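Local coordinates for protein magnesium-protoporphyrin O-methyltransferase (Synechocystis sp., PDB 4QDJ) that transfers a methyl group from S-adenosylmethionine to magnesium-protoporphyrin IX, giving its 13-monomethyl ester in chlorophyll biosynthesis, at residues L134-H139 with S146-H151; L160-A165 with K200-N205. All coordinates share one frame; numbering follows the deposited sequence. Where two conformers were deposited one is given.

Contact 1: L134-H139 with S146-H151; sequences LDVLIH and SAMISH. With SAM (S-adenosylmethionine), chain B.
Val136 and Leu137 meet Met148 and Ile149 in a buried, wholly apolar contact of the class I (Rossmann-like) methyltransferase fold, where the loop after the fourth strand in sequence, 130-133, packs on helix 142-155, which follows it. Leu137 spreads its branches over two helix residues. Leu137 CD2 lies 3.7 Å from Met148 CE, the two side chains sliding past each other in opposite directions; the Leu137 and Ile149 side chains cross at about a right angle, Leu137 CD1 resting 3.9 Å from Ile149 CD1. The bend in the Met148 chain (chi3 60°) turns CE in against the loop. Val136 faces both ways: CG1, anti to the backbone N (chi1 174°), is 4.2 Å from Met148 CE and also nears SAM N9, and CG2 comes within 3.5 Å of SAM O4'. Cutting this side chain back to alanine would remove both methyls, which is likely to open a gap between the ribose and Met148 CE. The same loop also reaches the methionine part of the cofactor. His139 turns its ring edge to the methyl to be transferred, SAM CE, which lies in the ring plane 3.9 Å from His139 NE2. The SAM amino N donates to Leu134 O at 2.7 Å.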
# COMPACT_ATOMS: atom_id res chain seq x y z
N LEU A 134 -0.67 -0.66 -1.80
CA LEU A 134 -0.68 0.50 -2.70
C LEU A 134 0.70 1.13 -2.86
O LEU A 134 1.36 1.44 -1.87
CB LEU A 134 -1.64 1.57 -2.18
CG LEU A 134 -3.12 1.21 -2.01
CD1 LEU A 134 -3.91 2.45 -1.63
CD2 LEU A 134 -3.67 0.57 -3.28
N ASP A 135 1.10 1.33 -4.11
CA ASP A 135 2.34 2.04 -4.44
C ASP A 135 3.57 1.46 -3.74
O ASP A 135 4.45 2.20 -3.30
CB ASP A 135 2.21 3.54 -4.15
CG ASP A 135 1.15 4.22 -5.02
OD1 ASP A 135 0.60 3.57 -5.93
OD2 ASP A 135 0.88 5.42 -4.79
N VAL A 136 3.61 0.14 -3.63
CA VAL A 136 4.75 -0.55 -3.02
C VAL A 136 5.49 -1.36 -4.08
O VAL A 136 6.72 -1.37 -4.11
CB VAL A 136 4.28 -1.48 -1.89
CG1 VAL A 136 5.45 -2.31 -1.36
CG2 VAL A 136 3.64 -0.68 -0.77
N LEU A 137 4.74 -2.00 -4.96
CA LEU A 137 5.30 -2.87 -5.99
C LEU A 137 6.22 -2.13 -6.96
O LEU A 137 7.05 -2.74 -7.63
CB LEU A 137 4.19 -3.58 -6.77
CG LEU A 137 3.31 -4.52 -5.94
CD1 LEU A 137 2.19 -5.10 -6.80
CD2 LEU A 137 4.14 -5.63 -5.32
N ILE A 138 6.07 -0.81 -7.02
CA ILE A 138 6.90 0.04 -7.87
C ILE A 138 8.39 -0.07 -7.51
O ILE A 138 9.26 0.25 -8.32
CB ILE A 138 6.44 1.51 -7.80
CG1 ILE A 138 7.13 2.36 -8.88
CG2 ILE A 138 6.66 2.08 -6.40
CD1 ILE A 138 6.65 3.79 -8.93
N HIS A 139 8.69 -0.54 -6.30
CA HIS A 139 10.07 -0.62 -5.83
C HIS A 139 10.76 -1.94 -6.19
O HIS A 139 11.92 -2.15 -5.82
CB HIS A 139 10.13 -0.41 -4.31
CG HIS A 139 9.61 0.92 -3.87
ND1 HIS A 139 10.28 2.10 -4.13
CD2 HIS A 139 8.49 1.26 -3.19
CE1 HIS A 139 9.59 3.11 -3.63
NE2 HIS A 139 8.50 2.62 -3.05
N SER A 146 5.97 -10.51 -8.41
CA SER A 146 5.17 -11.72 -8.56
C SER A 146 5.13 -12.53 -7.27
O SER A 146 4.07 -12.96 -6.82
CB SER A 146 5.71 -12.58 -9.70
OG SER A 146 4.96 -13.77 -9.84
N ALA A 147 6.31 -12.73 -6.67
CA ALA A 147 6.41 -13.47 -5.42
C ALA A 147 5.69 -12.74 -4.30
O ALA A 147 5.05 -13.36 -3.45
CB ALA A 147 7.88 -13.70 -5.06
N MET A 148 5.79 -11.41 -4.30
CA MET A 148 5.12 -10.59 -3.30
C MET A 148 3.60 -10.69 -3.42
O MET A 148 2.90 -10.86 -2.42
CB MET A 148 5.57 -9.13 -3.41
CG MET A 148 7.01 -8.91 -2.98
SD MET A 148 7.63 -7.26 -3.37
CE MET A 148 6.48 -6.23 -2.46
N ILE A 149 3.10 -10.59 -4.65
CA ILE A 149 1.67 -10.70 -4.90
C ILE A 149 1.14 -12.08 -4.48
O ILE A 149 0.08 -12.18 -3.87
CB ILE A 149 1.33 -10.43 -6.37
CG1 ILE A 149 1.60 -8.96 -6.71
CG2 ILE A 149 -0.12 -10.78 -6.66
CD1 ILE A 149 1.51 -8.65 -8.19
N SER A 150 1.90 -13.12 -4.80
CA SER A 150 1.50 -14.48 -4.44
C SER A 150 1.42 -14.64 -2.92
O SER A 150 0.51 -15.30 -2.41
CB SER A 150 2.46 -15.50 -5.04
OG SER A 150 2.40 -15.48 -6.45
N HIS A 151 2.35 -14.03 -2.20
CA HIS A 151 2.31 -14.12 -0.75
C HIS A 151 1.12 -13.35 -0.18
O HIS A 151 0.42 -13.84 0.70
CB HIS A 151 3.59 -13.61 -0.10
CG HIS A 151 3.61 -13.77 1.38
ND1 HIS A 151 3.84 -14.98 2.00
CD2 HIS A 151 3.39 -12.88 2.38
CE1 HIS A 151 3.78 -14.83 3.31
NE2 HIS A 151 3.51 -13.56 3.57
N SAM B . 1.17 2.21 0.76
CA SAM B . 1.50 3.51 1.34
C SAM B . 0.66 4.61 0.72
O SAM B . 0.20 4.49 -0.42
OXT SAM B . 0.41 5.64 1.34
CB SAM B . 2.99 3.83 1.22
CG SAM B . 3.59 3.87 -0.18
SD SAM B . 5.34 4.36 -0.17
CE SAM B . 5.59 4.89 -1.88
C5' SAM B . 6.13 2.74 -0.24
C4' SAM B . 6.22 2.09 1.14
O4' SAM B . 6.38 0.70 0.97
C3' SAM B . 7.41 2.59 1.95
O3' SAM B . 6.95 3.03 3.21
C2' SAM B . 8.28 1.36 2.13
O2' SAM B . 8.90 1.33 3.40
C1' SAM B . 7.28 0.24 1.96
N9 SAM B . 7.88 -1.03 1.54
C8 SAM B . 8.80 -1.23 0.54
N7 SAM B . 9.08 -2.56 0.49
C5 SAM B . 8.36 -3.19 1.44
C6 SAM B . 8.27 -4.52 1.82
N6 SAM B . 9.00 -5.45 1.19
N1 SAM B . 7.43 -4.88 2.85
C2 SAM B . 6.68 -3.92 3.50
N3 SAM B . 6.77 -2.60 3.12
C4 SAM B . 7.60 -2.24 2.10

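Contact 2: L160-A165 with K200-N205; sequences LILSFA and KILGDN
Leu202 reaches from helix 195-204 to strand 159-164 and meets Leu160 and Leu162, two residues whose side chains rise from the same face of the strand. The tight part is small and made of methyl groups. Leu202 CD2 serves both partners: it sits 3.7 Å from Leu160 CD2, and 4.1 Å from Leu162 CD1, the Leu162 and Leu202 side chains meeting tip to tip. Leu160 has CG anti to the backbone N (chi1 178°), Leu162 has it anti to the carbonyl carbon (chi1 -54°), and from these different rotamers both end at one methyl. This is helix-on-sheet packing in the Rossmann-like core of a class I methyltransferase: strand 159-164 runs between parallel 130-133 and antiparallel 221-229, and Ile149 of helix 142-155 and Ala227 also touch Leu202. The helix turns charge and polarity outward on its far side. There Lys200 NZ lies 2.9 Å from Asp204 OD1 and 3.0 Å from OD2 of the same carboxylate, a forked salt bridge one turn apart that uses the syn lone pair of each oxygen. Just past the helix end, Asn205 ND2 bends back to Ile201 O at 2.8 Å, approaching from above the carbonyl plane.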
# COMPACT_ATOMS: atom_id res chain seq x y z
N LEU A 160 -7.96 -8.84 -2.80
CA LEU A 160 -6.64 -8.24 -2.85
C LEU A 160 -6.70 -6.99 -3.73
O LEU A 160 -7.12 -7.06 -4.88
CB LEU A 160 -5.62 -9.23 -3.40
CG LEU A 160 -4.17 -8.76 -3.58
CD1 LEU A 160 -3.60 -8.22 -2.28
CD2 LEU A 160 -3.31 -9.90 -4.12
N ILE A 161 -6.29 -5.85 -3.19
CA ILE A 161 -6.26 -4.61 -3.95
C ILE A 161 -4.81 -4.16 -4.11
O ILE A 161 -4.07 -4.08 -3.14
CB ILE A 161 -7.08 -3.51 -3.27
CG1 ILE A 161 -8.56 -3.89 -3.26
CG2 ILE A 161 -6.88 -2.17 -3.96
CD1 ILE A 161 -9.41 -3.02 -2.36
N LEU A 162 -4.41 -3.89 -5.35
CA LEU A 162 -3.04 -3.49 -5.66
C LEU A 162 -3.02 -2.23 -6.51
O LEU A 162 -3.94 -1.98 -7.28
CB LEU A 162 -2.33 -4.59 -6.45
CG LEU A 162 -2.27 -6.02 -5.92
CD1 LEU A 162 -1.64 -6.93 -6.96
CD2 LEU A 162 -1.50 -6.08 -4.61
N SER A 163 -1.96 -1.45 -6.37
CA SER A 163 -1.69 -0.39 -7.34
C SER A 163 -0.25 -0.46 -7.81
O SER A 163 0.64 -0.90 -7.08
CB SER A 163 -2.03 1.00 -6.78
OG SER A 163 -1.11 1.39 -5.78
N PHE A 164 -0.02 -0.05 -9.05
CA PHE A 164 1.30 -0.11 -9.66
C PHE A 164 1.39 0.90 -10.78
O PHE A 164 0.38 1.38 -11.28
CB PHE A 164 1.58 -1.52 -10.19
CG PHE A 164 0.62 -1.98 -11.26
CD1 PHE A 164 -0.62 -2.52 -10.92
CD2 PHE A 164 0.95 -1.88 -12.60
CE1 PHE A 164 -1.50 -2.93 -11.90
CE2 PHE A 164 0.07 -2.29 -13.58
CZ PHE A 164 -1.16 -2.82 -13.23
N ALA A 165 2.62 1.24 -11.17
CA ALA A 165 2.84 2.09 -12.33
C ALA A 165 2.85 1.21 -13.57
O ALA A 165 3.70 0.34 -13.70
CB ALA A 165 4.15 2.84 -12.20
N LYS A 200 -2.09 -11.72 -14.84
CA LYS A 200 -1.71 -13.12 -14.95
C LYS A 200 -1.34 -13.70 -13.59
O LYS A 200 -1.77 -14.80 -13.23
CB LYS A 200 -0.55 -13.29 -15.94
CG LYS A 200 -0.08 -14.72 -16.15
CD LYS A 200 -1.22 -15.60 -16.63
CE LYS A 200 -0.70 -16.94 -17.16
NZ LYS A 200 0.08 -17.69 -16.13
N ILE A 201 -0.53 -12.96 -12.83
CA ILE A 201 -0.12 -13.37 -11.50
C ILE A 201 -1.33 -13.51 -10.58
O ILE A 201 -1.44 -14.47 -9.81
CB ILE A 201 0.89 -12.38 -10.89
CG1 ILE A 201 2.15 -12.32 -11.76
CG2 ILE A 201 1.25 -12.78 -9.46
CD1 ILE A 201 2.98 -11.08 -11.52
N LEU A 202 -2.25 -12.56 -10.66
CA LEU A 202 -3.47 -12.62 -9.86
C LEU A 202 -4.32 -13.83 -10.24
O LEU A 202 -4.84 -14.53 -9.38
CB LEU A 202 -4.28 -11.32 -10.00
CG LEU A 202 -3.67 -10.11 -9.29
CD1 LEU A 202 -4.36 -8.82 -9.72
CD2 LEU A 202 -3.76 -10.29 -7.78
N GLY A 203 -4.43 -14.08 -11.54
CA GLY A 203 -5.17 -15.23 -12.04
C GLY A 203 -4.55 -16.54 -11.59
O GLY A 203 -5.27 -17.48 -11.24
N ASP A 204 -3.22 -16.61 -11.60
CA ASP A 204 -2.51 -17.80 -11.16
C ASP A 204 -2.78 -18.11 -9.69
O ASP A 204 -2.71 -19.26 -9.26
CB ASP A 204 -1.00 -17.66 -11.40
CG ASP A 204 -0.62 -17.72 -12.87
OD1 ASP A 204 -1.44 -18.21 -13.68
OD2 ASP A 204 0.50 -17.30 -13.21
N ASN A 205 -3.08 -17.07 -8.92
CA ASN A 205 -3.35 -17.22 -7.50
C ASN A 205 -4.83 -17.37 -7.17
O ASN A 205 -5.22 -17.37 -6.00
CB ASN A 205 -2.73 -16.07 -6.70
CG ASN A 205 -1.23 -16.20 -6.57
OD1 ASN A 205 -0.74 -16.92 -5.70
ND2 ASN A 205 -0.49 -15.50 -7.42

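Both contacts are buried and apolar across their segments, but contact 1 lies nearer the centre of the chain and borders the cofactor, whereas contact 2 is farther out and its helix carries a charged, exposed side. Helix 142-155 joins them: Ile149 belongs to contact 1 and touches both Leu162 and Leu202 of contact 2, and Ser146 CB packs 3.6 Å from Ile201 CD1. Polar bonds tie the segments at two places. Asp135 OD1 probably bonds Ser163 OG (2.8 Å), linking the cofactor loop to strand 159-164, and Ser150 OG probably bonds Asn205 ND2 (3.0 Å), linking helix 142-155 to the end of helix 195-204.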